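Local atomic coordinates of CurH (Lyngbya majuscula, PDB entry 3KG7), a protein that probably catalyses the dehydration of a beta-hydroxyacyl intermediate, as the dehydratase domain of the CurH module in the curacin polyketide synthase. Residues His9-Gly13 against Ala56-Ala61; Ala66-Asp70 against Ser121-Ser125. One frame throughout, in Å; residues are numbered along the deposited sequence.

Contact 1 (His9-Gly13 against Ala56-Ala61); sequences HRLLG and AMTLAA
Leu-11 and Leu-12 carry this contact, set against Met-57, Ala-60 and Ala-61 of helix 52-62. Met-57 is a selenomethionine. The loop folds back between His-9 and Gly-13. Gly-13 N bonds to His-9 O at 2.9 Å, and His-9 N to Gly-13 O. The imidazole may add to these two backbone bonds. Its ND1 accepts a weak bond from Leu-12 N at 3.4 Å, and the donor lies in the ring plane, at the edge. NE2 of the same ring makes a weak bond to Ala-196 O.

With CG anti to the backbone N (chi1 -178°), Leu-11 extends to the helix, where CD2 meets Ala-60 CB at 3.9 Å. Its CG lies 4.0 Å from Met-57 CG, and the two side chains run at a slant to each other. The carbonyl of Leu-11 receives a hydrogen bond from Gln-28 NE2. Met-57 bends at chi3 (81°), which brings its CE to 3.6 Å from Leu-11 O.

Helix 52-62 is probably the central helix of the first hotdog in this double hotdog domain. Antiparallel strands wrap around such a helix. Here the loop before strand 14-17 lies against another part of its surface.

Leu-12 reaches the helix with both methyls. CD2 lies 3.7 Å from Met-57 CB, and the two side chains lie alongside, pointing opposite ways. CD1 sits over the backbone further along and touches Ala-61 CB at 3.9 Å. Tyr-26 of strand 24-30 also packs on Leu-12 and Ala-61. Gly-13 then turns the chain with a positive phi (85°), where a CB would press on the carbonyl O of Leu-12, and strand 14-17 follows.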
ATOM      1  N   HIS C   9      11.018   1.397  -9.520  1.00 93.92           N
ATOM      2  CA  HIS C   9      10.983   2.001 -10.844  1.00 95.92           C
ATOM      3  C   HIS C   9      11.220   3.504 -10.738  1.00 94.05           C
ATOM      4  O   HIS C   9      10.606   4.176  -9.907  1.00 94.91           O
ATOM      5  CB  HIS C   9       9.609   1.753 -11.459  1.00100.37           C
ATOM      6  CG  HIS C   9       9.570   1.904 -12.945  1.00104.92           C
ATOM      7  ND1 HIS C   9       8.881   2.921 -13.571  1.00106.36           N
ATOM      8  CD2 HIS C   9      10.119   1.155 -13.933  1.00107.01           C
ATOM      9  CE1 HIS C   9       9.014   2.799 -14.880  1.00107.87           C
ATOM     10  NE2 HIS C   9       9.761   1.735 -15.126  1.00109.58           N
ATOM     11  N   ARG C  10      12.107   4.028 -11.580  1.00 90.03           N
ATOM     12  CA  ARG C  10      12.388   5.469 -11.626  1.00 87.45           C
ATOM     13  C   ARG C  10      11.144   6.348 -11.731  1.00 86.81           C
ATOM     14  O   ARG C  10      11.055   7.385 -11.066  1.00 87.49           O
ATOM     15  CB  ARG C  10      13.337   5.815 -12.779  1.00 86.54           C
ATOM     16  CG  ARG C  10      14.631   6.439 -12.323  1.00 88.21           C
ATOM     17  CD  ARG C  10      15.183   7.448 -13.319  1.00 88.37           C
ATOM     18  NE  ARG C  10      15.669   8.646 -12.636  1.00 89.86           N
ATOM     19  CZ  ARG C  10      16.840   8.745 -12.006  1.00 90.49           C
ATOM     20  NH1 ARG C  10      17.680   7.718 -11.964  1.00 89.55           N
ATOM     21  NH2 ARG C  10      17.172   9.882 -11.408  1.00 90.46           N
ATOM     22  N   LEU C  11      10.196   5.936 -12.576  1.00 84.02           N
ATOM     23  CA  LEU C  11       9.004   6.728 -12.839  1.00 81.57           C
ATOM     24  C   LEU C  11       7.885   6.499 -11.818  1.00 83.81           C
ATOM     25  O   LEU C  11       7.316   7.457 -11.299  1.00 84.29           O
ATOM     26  CB  LEU C  11       8.494   6.475 -14.259  1.00 79.81           C
ATOM     27  CG  LEU C  11       7.273   7.269 -14.739  1.00 78.65           C
ATOM     28  CD1 LEU C  11       7.597   8.718 -14.935  1.00 77.44           C
ATOM     29  CD2 LEU C  11       6.747   6.683 -16.036  1.00 80.15           C
ATOM     30  N   LEU C  12       7.579   5.238 -11.526  1.00 82.69           N
ATOM     31  CA  LEU C  12       6.426   4.918 -10.696  1.00 80.32           C
ATOM     32  C   LEU C  12       6.724   4.836  -9.197  1.00 80.18           C
ATOM     33  O   LEU C  12       5.827   5.021  -8.374  1.00 82.19           O
ATOM     34  CB  LEU C  12       5.782   3.618 -11.176  1.00 79.73           C
ATOM     35  CG  LEU C  12       4.898   3.694 -12.419  1.00 78.28           C
ATOM     36  CD1 LEU C  12       4.472   2.299 -12.790  1.00 77.71           C
ATOM     37  CD2 LEU C  12       3.688   4.556 -12.176  1.00 76.36           C
ATOM     38  N   GLY C  13       7.972   4.559  -8.845  1.00 78.96           N
ATOM     39  CA  GLY C  13       8.327   4.326  -7.456  1.00 78.15           C
ATOM     40  C   GLY C  13       8.095   2.883  -7.063  1.00 79.15           C
ATOM     41  O   GLY C  13       8.296   1.961  -7.869  1.00 78.85           O
ATOM     42  N   ALA C  56       1.446   9.063 -18.666  1.00 80.08           N
ATOM     43  CA  ALA C  56       2.702   8.340 -18.799  1.00 80.08           C
ATOM     44  C   ALA C  56       2.832   7.290 -17.715  1.00 82.43           C
ATOM     45  O   ALA C  56       3.136   6.129 -18.007  1.00 84.34           O
ATOM     46  CB  ALA C  56       3.852   9.298 -18.722  1.00 77.59           C
HETATM   47  N   MSE C  57       2.581   7.698 -16.473  1.00 85.02           N
HETATM   48  CA  MSE C  57       2.716   6.802 -15.317  1.00 90.33           C
HETATM   49  C   MSE C  57       1.753   5.621 -15.393  1.00 85.86           C
HETATM   50  O   MSE C  57       2.129   4.475 -15.147  1.00 83.15           O
HETATM   51  CB  MSE C  57       2.500   7.564 -14.014  1.00 90.32           C
HETATM   52  CG  MSE C  57       3.606   8.536 -13.705  1.00 96.32           C
HETATM   53 SE   MSE C  57       3.250   9.497 -12.057  1.00102.53          SE
HETATM   54  CE  MSE C  57       3.841   8.177 -10.754  1.00100.12           C
ATOM     55  N   THR C  58       0.509   5.920 -15.746  1.00 83.73           N
ATOM     56  CA  THR C  58      -0.525   4.910 -15.839  1.00 82.00           C
ATOM     57  C   THR C  58      -0.178   3.908 -16.933  1.00 82.85           C
ATOM     58  O   THR C  58      -0.295   2.682 -16.730  1.00 82.10           O
ATOM     59  CB  THR C  58      -1.907   5.536 -16.090  1.00 81.74           C
ATOM     60  OG1 THR C  58      -2.231   6.431 -15.016  1.00 81.29           O
ATOM     61  CG2 THR C  58      -2.973   4.451 -16.170  1.00 81.79           C
ATOM     62  N   LEU C  59       0.265   4.430 -18.078  1.00 80.69           N
ATOM     63  CA  LEU C  59       0.706   3.588 -19.176  1.00 79.97           C
ATOM     64  C   LEU C  59       1.881   2.718 -18.754  1.00 79.66           C
ATOM     65  O   LEU C  59       1.983   1.577 -19.186  1.00 79.43           O
ATOM     66  CB  LEU C  59       1.066   4.419 -20.401  1.00 77.82           C
ATOM     67  CG  LEU C  59      -0.031   5.212 -21.098  1.00 75.91           C
ATOM     68  CD1 LEU C  59       0.613   6.290 -21.949  1.00 75.76           C
ATOM     69  CD2 LEU C  59      -0.910   4.305 -21.944  1.00 74.09           C
ATOM     70  N   ALA C  60       2.743   3.247 -17.890  1.00 77.69           N
ATOM     71  CA  ALA C  60       3.854   2.464 -17.365  1.00 77.05           C
ATOM     72  C   ALA C  60       3.379   1.369 -16.413  1.00 78.54           C
ATOM     73  O   ALA C  60       3.996   0.305 -16.338  1.00 80.09           O
ATOM     74  CB  ALA C  60       4.882   3.358 -16.697  1.00 75.17           C
ATOM     75  N   ALA C  61       2.270   1.611 -15.712  1.00 78.27           N
ATOM     76  CA  ALA C  61       1.732   0.632 -14.769  1.00 77.57           C
ATOM     77  C   ALA C  61       1.035  -0.554 -15.451  1.00 78.22           C
ATOM     78  O   ALA C  61       1.196  -1.711 -15.043  1.00 78.50           O
ATOM     79  CB  ALA C  61       0.796   1.299 -13.784  1.00 75.90           C
TER

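Contact 2 (Ala66-Asp70 against Ser121-Ser125); sequences AAVED and SMSVS
Val-68 and Met-122, a selenomethionine, meet diagonally across two antiparallel strands. Val-68 CG1, anti to its own backbone N (chi1 -168°), comes in at a slant, 3.5 Å from Met-122 CG and 3.8 Å from Met-122 SE. The first torsion of Met-122 (chi1 69°) sets CG beside that methyl, and the bends beyond turn the chain end away from strand 66-69. Val-124, paired with Val-68 without direct hydrogen bonds, shares this face. It is the face packed on helix 52-62, through Thr-58 and Leu-59.

Glu-69 and Ser-123 lie on the other face. They form a hydrogen-bonded pair, with Glu-69 N to Ser-123 O at 2.7 Å and Ser-123 N to Glu-69 O at 2.9 Å. Ser-125 N to Ala-67 O adds a third rung at 2.8 Å. Beside it, Ala-67 CB touches Ser-125 CB at 3.8 Å.

From Glu-69 the carboxylate reaches back and across to Ser-125, which lies opposite Ala-67. Glu-69 OE2 lies 3.4 Å from Ser-125 OG, a weak and unsettled hydrogen bond. Ser-125 OG also accepts a bond from Asn-127 N.

The main polar partner of Glu-69 is Lys-100, which forms a salt bridge with OE1. Glu-233 OE1 is close to OE2. The lysine should favour the charged carboxylate, while the nearby glutamate may raise its pKa.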
ATOM      1  N   ALA C  66      -2.506   0.099 -24.846  1.00 76.73           N
ATOM      2  CA  ALA C  66      -3.472   0.505 -23.839  1.00 77.04           C
ATOM      3  C   ALA C  66      -4.173   1.762 -24.296  1.00 79.01           C
ATOM      4  O   ALA C  66      -3.689   2.483 -25.170  1.00 80.05           O
ATOM      5  CB  ALA C  66      -2.789   0.765 -22.503  1.00 78.90           C
ATOM      6  N   ALA C  67      -5.320   2.017 -23.684  1.00 79.44           N
ATOM      7  CA  ALA C  67      -6.119   3.197 -23.954  1.00 79.32           C
ATOM      8  C   ALA C  67      -6.551   3.793 -22.625  1.00 78.43           C
ATOM      9  O   ALA C  67      -6.983   3.077 -21.725  1.00 78.47           O
ATOM     10  CB  ALA C  67      -7.323   2.828 -24.783  1.00 77.86           C
ATOM     11  N   VAL C  68      -6.411   5.106 -22.489  1.00 79.45           N
ATOM     12  CA  VAL C  68      -6.765   5.780 -21.236  1.00 81.22           C
ATOM     13  C   VAL C  68      -7.807   6.835 -21.516  1.00 81.75           C
ATOM     14  O   VAL C  68      -7.626   7.673 -22.399  1.00 84.83           O
ATOM     15  CB  VAL C  68      -5.546   6.411 -20.544  1.00 81.96           C
ATOM     16  CG1 VAL C  68      -5.913   6.828 -19.139  1.00 82.27           C
ATOM     17  CG2 VAL C  68      -4.389   5.415 -20.484  1.00 81.10           C
ATOM     18  N   GLU C  69      -8.910   6.786 -20.781  1.00 82.19           N
ATOM     19  CA  GLU C  69     -10.032   7.671 -21.078  1.00 84.02           C
ATOM     20  C   GLU C  69     -10.512   8.480 -19.879  1.00 82.74           C
ATOM     21  O   GLU C  69     -10.196   8.156 -18.735  1.00 81.93           O
ATOM     22  CB  GLU C  69     -11.182   6.904 -21.753  1.00 84.62           C
ATOM     23  CG  GLU C  69     -11.541   5.569 -21.123  1.00 87.57           C
ATOM     24  CD  GLU C  69     -12.290   4.653 -22.085  1.00 90.24           C
ATOM     25  OE1 GLU C  69     -13.313   4.059 -21.674  1.00 93.75           O
ATOM     26  OE2 GLU C  69     -11.860   4.526 -23.256  1.00 92.17           O
ATOM     27  N   ASP C  70     -11.269   9.540 -20.169  1.00 83.53           N
ATOM     28  CA  ASP C  70     -11.798  10.483 -19.163  1.00 84.66           C
ATOM     29  C   ASP C  70     -10.726  10.955 -18.181  1.00 83.10           C
ATOM     30  O   ASP C  70     -10.838  10.758 -16.965  1.00 82.48           O
ATOM     31  CB  ASP C  70     -12.993   9.889 -18.417  1.00 88.43           C
ATOM     32  CG  ASP C  70     -14.080   9.409 -19.355  1.00 91.57           C
ATOM     33  OD1 ASP C  70     -13.977   8.267 -19.862  1.00 91.29           O
ATOM     34  OD2 ASP C  70     -15.040  10.180 -19.580  1.00 94.11           O
ATOM     35  N   SER C 121      -7.131  12.127 -12.306  1.00 80.01           N
ATOM     36  CA  SER C 121      -7.985  10.945 -12.333  1.00 80.56           C
ATOM     37  C   SER C 121      -8.154  10.499 -13.776  1.00 81.30           C
ATOM     38  O   SER C 121      -8.122  11.329 -14.689  1.00 81.40           O
ATOM     39  CB  SER C 121      -9.357  11.251 -11.733  1.00 80.45           C
ATOM     40  OG  SER C 121      -9.956  12.355 -12.390  1.00 80.67           O
HETATM   41  N   MSE C 122      -8.328   9.201 -13.980  1.00 83.12           N
HETATM   42  CA  MSE C 122      -8.607   8.654 -15.310  1.00 88.35           C
HETATM   43  C   MSE C 122      -9.031   7.193 -15.224  1.00 84.67           C
HETATM   44  O   MSE C 122      -8.953   6.578 -14.159  1.00 83.58           O
HETATM   45  CB  MSE C 122      -7.395   8.793 -16.235  1.00 90.18           C
HETATM   46  CG  MSE C 122      -6.223   7.911 -15.858  1.00 95.45           C
HETATM   47 SE   MSE C 122      -4.505   8.771 -16.197  1.00103.34          SE
HETATM   48  CE  MSE C 122      -4.625  10.207 -14.875  1.00 98.32           C
ATOM     49  N   SER C 123      -9.482   6.654 -16.351  1.00 83.22           N
ATOM     50  CA  SER C 123      -9.819   5.245 -16.458  1.00 82.02           C
ATOM     51  C   SER C 123      -8.977   4.596 -17.535  1.00 83.69           C
ATOM     52  O   SER C 123      -8.826   5.139 -18.640  1.00 83.07           O
ATOM     53  CB  SER C 123     -11.297   5.054 -16.791  1.00 81.90           C
ATOM     54  OG  SER C 123     -12.111   5.085 -15.625  1.00 82.62           O
ATOM     55  N   VAL C 124      -8.411   3.442 -17.198  1.00 84.56           N
ATOM     56  CA  VAL C 124      -7.822   2.562 -18.187  1.00 84.28           C
ATOM     57  C   VAL C 124      -8.988   1.846 -18.864  1.00 84.92           C
ATOM     58  O   VAL C 124      -9.819   1.239 -18.187  1.00 86.32           O
ATOM     59  CB  VAL C 124      -6.880   1.552 -17.511  1.00 83.29           C
ATOM     60  CG1 VAL C 124      -6.168   0.678 -18.544  1.00 81.58           C
ATOM     61  CG2 VAL C 124      -5.871   2.290 -16.661  1.00 82.15           C
ATOM     62  N   SER C 125      -9.074   1.946 -20.186  1.00 86.20           N
ATOM     63  CA  SER C 125     -10.121   1.263 -20.942  1.00 87.04           C
ATOM     64  C   SER C 125      -9.979  -0.259 -20.812  1.00 86.07           C
ATOM     65  O   SER C 125      -8.863  -0.763 -20.690  1.00 88.13           O
ATOM     66  CB  SER C 125     -10.062   1.682 -22.412  1.00 88.07           C
ATOM     67  OG  SER C 125     -11.173   1.181 -23.144  1.00 91.59           O
TER

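Both contacts probably belong to the first hotdog, and both touch helix 52-62: contact 1 includes it, contact 2 packs against it. Contact 1 sets a loop on that helix. Contact 2 joins two strands of the sheet behind it. The helix is followed in the chain by strand 66-73, and the two contacts touch: Thr-58 packs on Met-122 and Val-124, and Leu-59 on Val-68 and Ala-66. Contact 1 is buried and apolar, with no hydrogen bond between its segments. Contact 2 is only partly buried. Its strands are held by backbone hydrogen bonds, with an apolar face toward the helix and a polar, partly exposed face beyond it. The centres of the two contacts lie about 15 Å apart.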